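Xylooligosaccharide oxidase (Myceliophthora thermophila, PDB 5L6G) oxidises the C1 hydroxyl of xylooligosaccharides and related sugars to lactones with a bicovalently bound FAD, reducing oxygen to hydrogen peroxide. Local coordinates at residues D453-Y466 with T483-A495. Sequence-based numbering, arbitrary orientation.
Sequences DPGLDRAEAQEVYY and TELFYYPQAVEPA. With XYP (beta-D-xylopyranose), chain I.
Arg458 sets CG trans to its backbone N (chi1 -171°) and runs extended to NE, which lays its guanidinium among the backbone and side chains of 484-493. Gln490 turns CG away from its own carbonyl carbon (chi1 -62°) and runs extended past Ala461 to the carbonyls of Asp453 and Leu456, in the turn just before helix 458-466. The Arg458 guanidinium grips Ala491 O side-on: NE lies 2.8 Å from that oxygen, and NH2 makes a second bond to it. Arg458 NH2 also forms a salt bridge to Glu484 OE1 at 2.7 Å, nearly in line with the C-O bond of that oxygen. Water 1 joins NH1 to Glu484 OE2. Glu493 CG packs over the centre of one guanidinium face, and Tyr487 presents its ring edge to the opposite face, Tyr487 CE1 3.5 Å from Arg458 NH1. An alanine in place of Arg458 would probably leave Glu484 without its charge mate and open a gap between Tyr487 and Glu493.

The Gln490 amide is held at both ends. Gln490 NE2 donates to Asp453 O at 2.8 Å and to Leu456 O at 2.9 Å, both close to the amide plane. Tyr465 OH donates to Gln490 OE1 at 2.7 Å and accepts from Asp453 N. Ala461 CB packs against the Gln490 chain. Further along, Gln462 OE1 accepts from Glu493 N, while Gln462 NE2 gives a nearly straight 3.0 Å bond to the anti lone pair of Glu493 OE2. Water 3 bridges Tyr466 OH, Tyr488 OH and Gln490 O; Tyr488 OH also bonds Ser215.

Within the berberine-like region, the contact joins 484-493 to helix 458-466 and to the turn bearing Pro454 and Gly455, which touch a bound xylose. These bonds fix the Gln490 amide orientation and give donors to the carbonyls of Asp453 and Leu456, before the helix, and of Ala491, in a chain with no regular helix or strand.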
loop_
_atom_site.group_PDB
_atom_site.type_symbol
_atom_site.label_atom_id
_atom_site.label_comp_id
_atom_site.label_asym_id
_atom_site.label_seq_id
_atom_site.Cartn_x
_atom_site.Cartn_y
_atom_site.Cartn_z
ATOM N N ASP A 453 -9.430 3.979 -3.700
ATOM C CA ASP A 453 -10.275 4.317 -4.836
ATOM C C ASP A 453 -11.459 5.131 -4.315
ATOM O O ASP A 453 -12.419 4.574 -3.809
ATOM C CB ASP A 453 -10.727 3.008 -5.485
ATOM C CG ASP A 453 -11.748 3.208 -6.585
ATOM O OD1 ASP A 453 -12.149 4.364 -6.851
ATOM O OD2 ASP A 453 -12.159 2.182 -7.153
ATOM N N PRO A 454 -11.410 6.462 -4.468
ATOM C CA PRO A 454 -12.499 7.289 -3.932
ATOM C C PRO A 454 -13.788 7.186 -4.734
ATOM O O PRO A 454 -14.767 7.849 -4.392
ATOM C CB PRO A 454 -11.924 8.704 -3.992
ATOM C CG PRO A 454 -10.924 8.652 -5.101
ATOM C CD PRO A 454 -10.358 7.265 -5.106
ATOM N N GLY A 455 -13.803 6.362 -5.780
ATOM C CA GLY A 455 -15.035 6.080 -6.528
ATOM C C GLY A 455 -16.013 5.226 -5.733
ATOM O O GLY A 455 -17.203 5.195 -6.044
ATOM N N LEU A 456 -15.519 4.525 -4.717
ATOM C CA LEU A 456 -16.366 3.664 -3.881
ATOM C C LEU A 456 -17.033 4.520 -2.823
ATOM O O LEU A 456 -16.358 5.309 -2.159
ATOM C CB LEU A 456 -15.533 2.600 -3.175
ATOM C CG LEU A 456 -14.561 1.806 -4.041
ATOM C CD1 LEU A 456 -13.578 1.061 -3.160
ATOM C CD2 LEU A 456 -15.297 0.856 -4.997
ATOM N N ASP A 457 -18.337 4.340 -2.633
ATOM C CA ASP A 457 -18.994 4.988 -1.497
ATOM C C ASP A 457 -18.536 4.340 -0.192
ATOM O O ASP A 457 -17.900 3.276 -0.189
ATOM C CB ASP A 457 -20.532 5.092 -1.636
ATOM C CG ASP A 457 -21.274 3.761 -1.524
ATOM O OD1 ASP A 457 -20.877 2.839 -0.769
ATOM O OD2 ASP A 457 -22.342 3.678 -2.181
ATOM N N ARG A 458 -18.801 5.021 0.910
ATOM C CA ARG A 458 -18.271 4.595 2.187
ATOM C C ARG A 458 -18.654 3.160 2.532
ATOM O O ARG A 458 -17.796 2.375 2.945
ATOM C CB ARG A 458 -18.726 5.533 3.292
ATOM C CG ARG A 458 -18.017 5.264 4.598
ATOM C CD ARG A 458 -18.299 6.341 5.614
ATOM N NE ARG A 458 -17.570 6.040 6.831
ATOM C CZ ARG A 458 -17.838 6.559 8.013
ATOM N NH1 ARG A 458 -18.838 7.427 8.162
ATOM N NH2 ARG A 458 -17.095 6.196 9.054
ATOM N N ALA A 459 -19.925 2.811 2.350
ATOM C CA ALA A 459 -20.382 1.454 2.645
ATOM C C ALA A 459 -19.667 0.405 1.798
ATOM O O ALA A 459 -19.203 -0.617 2.330
ATOM C CB ALA A 459 -21.887 1.323 2.457
ATOM N N GLU A 460 -19.578 0.645 0.490
ATOM C CA GLU A 460 -18.941 -0.322 -0.369
ATOM C C GLU A 460 -17.476 -0.433 -0.001
ATOM O O GLU A 460 -16.960 -1.539 0.071
ATOM C CB GLU A 460 -19.100 -0.026 -1.866
ATOM C CG GLU A 460 -18.584 -1.205 -2.707
ATOM C CD GLU A 460 -18.626 -0.994 -4.209
ATOM O OE1 GLU A 460 -18.977 0.109 -4.676
ATOM O OE2 GLU A 460 -18.269 -1.954 -4.925
ATOM N N ALA A 461 -16.821 0.699 0.251
ATOM C CA ALA A 461 -15.379 0.707 0.482
ATOM C C ALA A 461 -14.994 -0.175 1.677
ATOM O O ALA A 461 -14.099 -1.040 1.579
ATOM C CB ALA A 461 -14.881 2.134 0.676
ATOM N N GLN A 462 -15.693 0.022 2.790
ATOM C CA GLN A 462 -15.450 -0.783 3.994
ATOM C C GLN A 462 -15.605 -2.266 3.698
ATOM O O GLN A 462 -14.799 -3.087 4.163
ATOM C CB GLN A 462 -16.443 -0.422 5.075
ATOM C CG GLN A 462 -16.191 0.907 5.706
ATOM C CD GLN A 462 -17.364 1.305 6.532
ATOM O OE1 GLN A 462 -17.502 0.873 7.652
ATOM N NE2 GLN A 462 -18.258 2.072 5.943
ATOM N N GLU A 463 -16.649 -2.593 2.935
ATOM C CA GLU A 463 -16.964 -3.983 2.632
ATOM C C GLU A 463 -15.887 -4.623 1.774
ATOM O O GLU A 463 -15.401 -5.706 2.102
ATOM C CB GLU A 463 -18.341 -4.120 1.996
ATOM C CG GLU A 463 -19.430 -3.828 3.023
ATOM C CD GLU A 463 -20.851 -4.092 2.561
ATOM O OE1 GLU A 463 -21.071 -4.398 1.370
ATOM O OE2 GLU A 463 -21.763 -3.980 3.426
ATOM N N VAL A 464 -15.499 -3.934 0.710
ATOM C CA VAL A 464 -14.539 -4.491 -0.231
ATOM C C VAL A 464 -13.105 -4.458 0.278
ATOM O O VAL A 464 -12.300 -5.333 -0.082
ATOM C CB VAL A 464 -14.634 -3.851 -1.635
ATOM C CG1 VAL A 464 -16.015 -4.075 -2.236
ATOM C CG2 VAL A 464 -14.244 -2.373 -1.623
ATOM N N TYR A 465 -12.767 -3.452 1.085
ATOM C CA TYR A 465 -11.421 -3.348 1.635
ATOM C C TYR A 465 -11.141 -4.348 2.739
ATOM O O TYR A 465 -10.022 -4.831 2.841
ATOM C CB TYR A 465 -11.162 -1.953 2.212
ATOM C CG TYR A 465 -11.024 -0.809 1.232
ATOM C CD1 TYR A 465 -10.517 -0.979 -0.058
ATOM C CD2 TYR A 465 -11.367 0.483 1.630
ATOM C CE1 TYR A 465 -10.393 0.108 -0.935
ATOM C CE2 TYR A 465 -11.230 1.561 0.773
ATOM C CZ TYR A 465 -10.749 1.375 -0.504
ATOM O OH TYR A 465 -10.641 2.470 -1.332
ATOM N N TYR A 466 -12.152 -4.651 3.562
ATOM C CA TYR A 466 -11.971 -5.442 4.772
ATOM C C TYR A 466 -12.773 -6.745 4.853
ATOM O O TYR A 466 -12.473 -7.606 5.711
ATOM C CB TYR A 466 -12.251 -4.572 5.978
ATOM C CG TYR A 466 -11.455 -3.299 5.973
ATOM C CD1 TYR A 466 -10.076 -3.325 6.034
ATOM C CD2 TYR A 466 -12.089 -2.065 5.864
ATOM C CE1 TYR A 466 -9.339 -2.156 6.037
ATOM C CE2 TYR A 466 -11.364 -0.890 5.867
ATOM C CZ TYR A 466 -9.991 -0.935 5.938
ATOM O OH TYR A 466 -9.277 0.239 5.937
ATOM N N THR A 483 -16.278 8.825 18.426
ATOM C CA THR A 483 -16.670 10.105 17.827
ATOM C C THR A 483 -16.126 10.255 16.400
ATOM O O THR A 483 -16.410 11.244 15.735
ATOM C CB THR A 483 -16.223 11.321 18.670
ATOM O OG1 THR A 483 -14.811 11.507 18.544
ATOM C CG2 THR A 483 -16.586 11.145 20.132
ATOM N N GLU A 484 -15.353 9.280 15.923
ATOM C CA GLU A 484 -14.782 9.325 14.586
ATOM C C GLU A 484 -13.940 10.566 14.373
ATOM O O GLU A 484 -14.047 11.259 13.352
ATOM C CB GLU A 484 -15.853 9.226 13.501
ATOM C CG GLU A 484 -16.734 7.993 13.621
ATOM C CD GLU A 484 -17.622 7.830 12.419
ATOM O OE1 GLU A 484 -17.096 7.555 11.336
ATOM O OE2 GLU A 484 -18.835 8.010 12.556
ATOM N N LEU A 485 -13.095 10.848 15.348
ATOM C CA LEU A 485 -12.136 11.923 15.197
ATOM C C LEU A 485 -11.274 11.739 13.955
ATOM O O LEU A 485 -10.949 12.714 13.270
ATOM C CB LEU A 485 -11.233 12.031 16.427
ATOM C CG LEU A 485 -10.260 13.205 16.368
ATOM C CD1 LEU A 485 -11.024 14.506 16.500
ATOM C CD2 LEU A 485 -9.220 13.115 17.465
ATOM N N PHE A 486 -10.904 10.495 13.673
ATOM C CA PHE A 486 -10.024 10.188 12.542
ATOM C C PHE A 486 -10.772 9.902 11.242
ATOM O O PHE A 486 -10.271 9.196 10.378
ATOM C CB PHE A 486 -9.111 9.022 12.915
ATOM C CG PHE A 486 -8.269 9.298 14.128
ATOM C CD1 PHE A 486 -7.372 10.361 14.130
ATOM C CD2 PHE A 486 -8.365 8.509 15.254
ATOM C CE1 PHE A 486 -6.573 10.629 15.241
ATOM C CE2 PHE A 486 -7.582 8.770 16.368
ATOM C CZ PHE A 486 -6.685 9.828 16.362
ATOM N N TYR A 487 -11.938 10.516 11.100
ATOM C CA TYR A 487 -12.817 10.302 9.973
ATOM C C TYR A 487 -12.142 10.655 8.667
ATOM O O TYR A 487 -11.412 11.627 8.576
ATOM C CB TYR A 487 -14.093 11.159 10.130
ATOM C CG TYR A 487 -14.937 11.141 8.887
ATOM C CD1 TYR A 487 -15.803 10.094 8.645
ATOM C CD2 TYR A 487 -14.796 12.126 7.904
ATOM C CE1 TYR A 487 -16.560 10.046 7.496
ATOM C CE2 TYR A 487 -15.553 12.088 6.747
ATOM C CZ TYR A 487 -16.420 11.031 6.537
ATOM O OH TYR A 487 -17.177 10.949 5.388
ATOM N N TYR A 488 -12.390 9.825 7.663
ATOM C CA TYR A 488 -12.204 10.192 6.282
ATOM C C TYR A 488 -13.299 9.457 5.520
ATOM O O TYR A 488 -13.953 8.603 6.099
ATOM C CB TYR A 488 -10.805 9.893 5.769
ATOM C CG TYR A 488 -10.341 8.463 5.857
ATOM C CD1 TYR A 488 -9.778 7.964 7.026
ATOM C CD2 TYR A 488 -10.395 7.644 4.760
ATOM C CE1 TYR A 488 -9.287 6.658 7.096
ATOM C CE2 TYR A 488 -9.921 6.340 4.822
ATOM C CZ TYR A 488 -9.377 5.851 5.994
ATOM O OH TYR A 488 -8.882 4.553 6.006
ATOM N N PRO A 489 -13.529 9.815 4.252
ATOM C CA PRO A 489 -14.754 9.337 3.581
ATOM C C PRO A 489 -14.872 7.826 3.376
ATOM O O PRO A 489 -15.962 7.339 3.117
ATOM C CB PRO A 489 -14.719 10.082 2.250
ATOM C CG PRO A 489 -14.047 11.380 2.612
ATOM C CD PRO A 489 -12.926 10.938 3.505
ATOM N N GLN A 490 -13.763 7.094 3.505
ATOM C CA GLN A 490 -13.823 5.637 3.507
ATOM C C GLN A 490 -13.370 5.012 4.814
ATOM O O GLN A 490 -12.942 3.854 4.838
ATOM C CB GLN A 490 -13.043 5.077 2.322
ATOM C CG GLN A 490 -13.637 5.529 0.992
ATOM C CD GLN A 490 -12.914 4.961 -0.205
ATOM O OE1 GLN A 490 -11.750 4.576 -0.116
ATOM N NE2 GLN A 490 -13.589 4.930 -1.342
ATOM N N ALA A 491 -13.500 5.757 5.911
ATOM C CA ALA A 491 -13.194 5.223 7.229
ATOM C C ALA A 491 -14.224 4.183 7.654
ATOM O O ALA A 491 -15.421 4.254 7.316
ATOM C CB ALA A 491 -13.108 6.309 8.281
ATOM N N VAL A 492 -13.731 3.228 8.437
ATOM C CA VAL A 492 -14.582 2.268 9.108
ATOM C C VAL A 492 -15.587 3.008 9.989
ATOM O O VAL A 492 -15.206 3.892 10.745
ATOM C CB VAL A 492 -13.754 1.320 9.974
ATOM C CG1 VAL A 492 -14.652 0.460 10.835
ATOM C CG2 VAL A 492 -12.871 0.443 9.066
ATOM N N GLU A 493 -16.846 2.616 9.902
ATOM C CA GLU A 493 -17.899 3.170 10.755
ATOM C C GLU A 493 -17.951 2.471 12.111
ATOM O O GLU A 493 -17.959 1.242 12.168
ATOM C CB GLU A 493 -19.260 2.953 10.117
ATOM C CG GLU A 493 -19.521 3.760 8.879
ATOM C CD GLU A 493 -20.876 3.438 8.297
ATOM O OE1 GLU A 493 -21.892 3.827 8.926
ATOM O OE2 GLU A 493 -20.921 2.793 7.229
ATOM N N PRO A 494 -18.083 3.235 13.201
ATOM C CA PRO A 494 -18.250 2.541 14.477
ATOM C C PRO A 494 -19.466 1.622 14.420
ATOM O O PRO A 494 -20.458 1.944 13.756
ATOM C CB PRO A 494 -18.486 3.676 15.488
ATOM C CG PRO A 494 -18.019 4.924 14.827
ATOM C CD PRO A 494 -18.093 4.704 13.343
ATOM N N ALA A 495 -19.373 0.476 15.079
ATOM C CA ALA A 495 -20.526 -0.383 15.248
ATOM C C ALA A 495 -21.545 0.399 16.070
ATOM O O ALA A 495 -21.175 1.213 16.924
ATOM C CB ALA A 495 -20.142 -1.679 15.956
HETATM O O1 XYP I . -12.508 11.565 -7.057
HETATM C C1 XYP I . -13.526 10.633 -7.338
HETATM C C2 XYP I . -14.577 11.309 -8.221
HETATM C C3 XYP I . -15.631 10.290 -8.578
HETATM C C4 XYP I . -14.957 9.129 -9.282
HETATM C C5 XYP I . -13.864 8.548 -8.413
HETATM O O2 XYP I . -15.177 12.441 -7.563
HETATM O O3 XYP I . -16.599 10.849 -9.463
HETATM O O4 XYP I . -15.956 8.159 -9.576
HETATM O O5 XYP I . -12.926 9.559 -8.041
HETATM O O HOH W 1 -20.215 7.561 10.472
HETATM O O HOH W 2 -19.715 9.552 5.709
HETATM O O HOH W 3 -10.735 2.495 5.969
#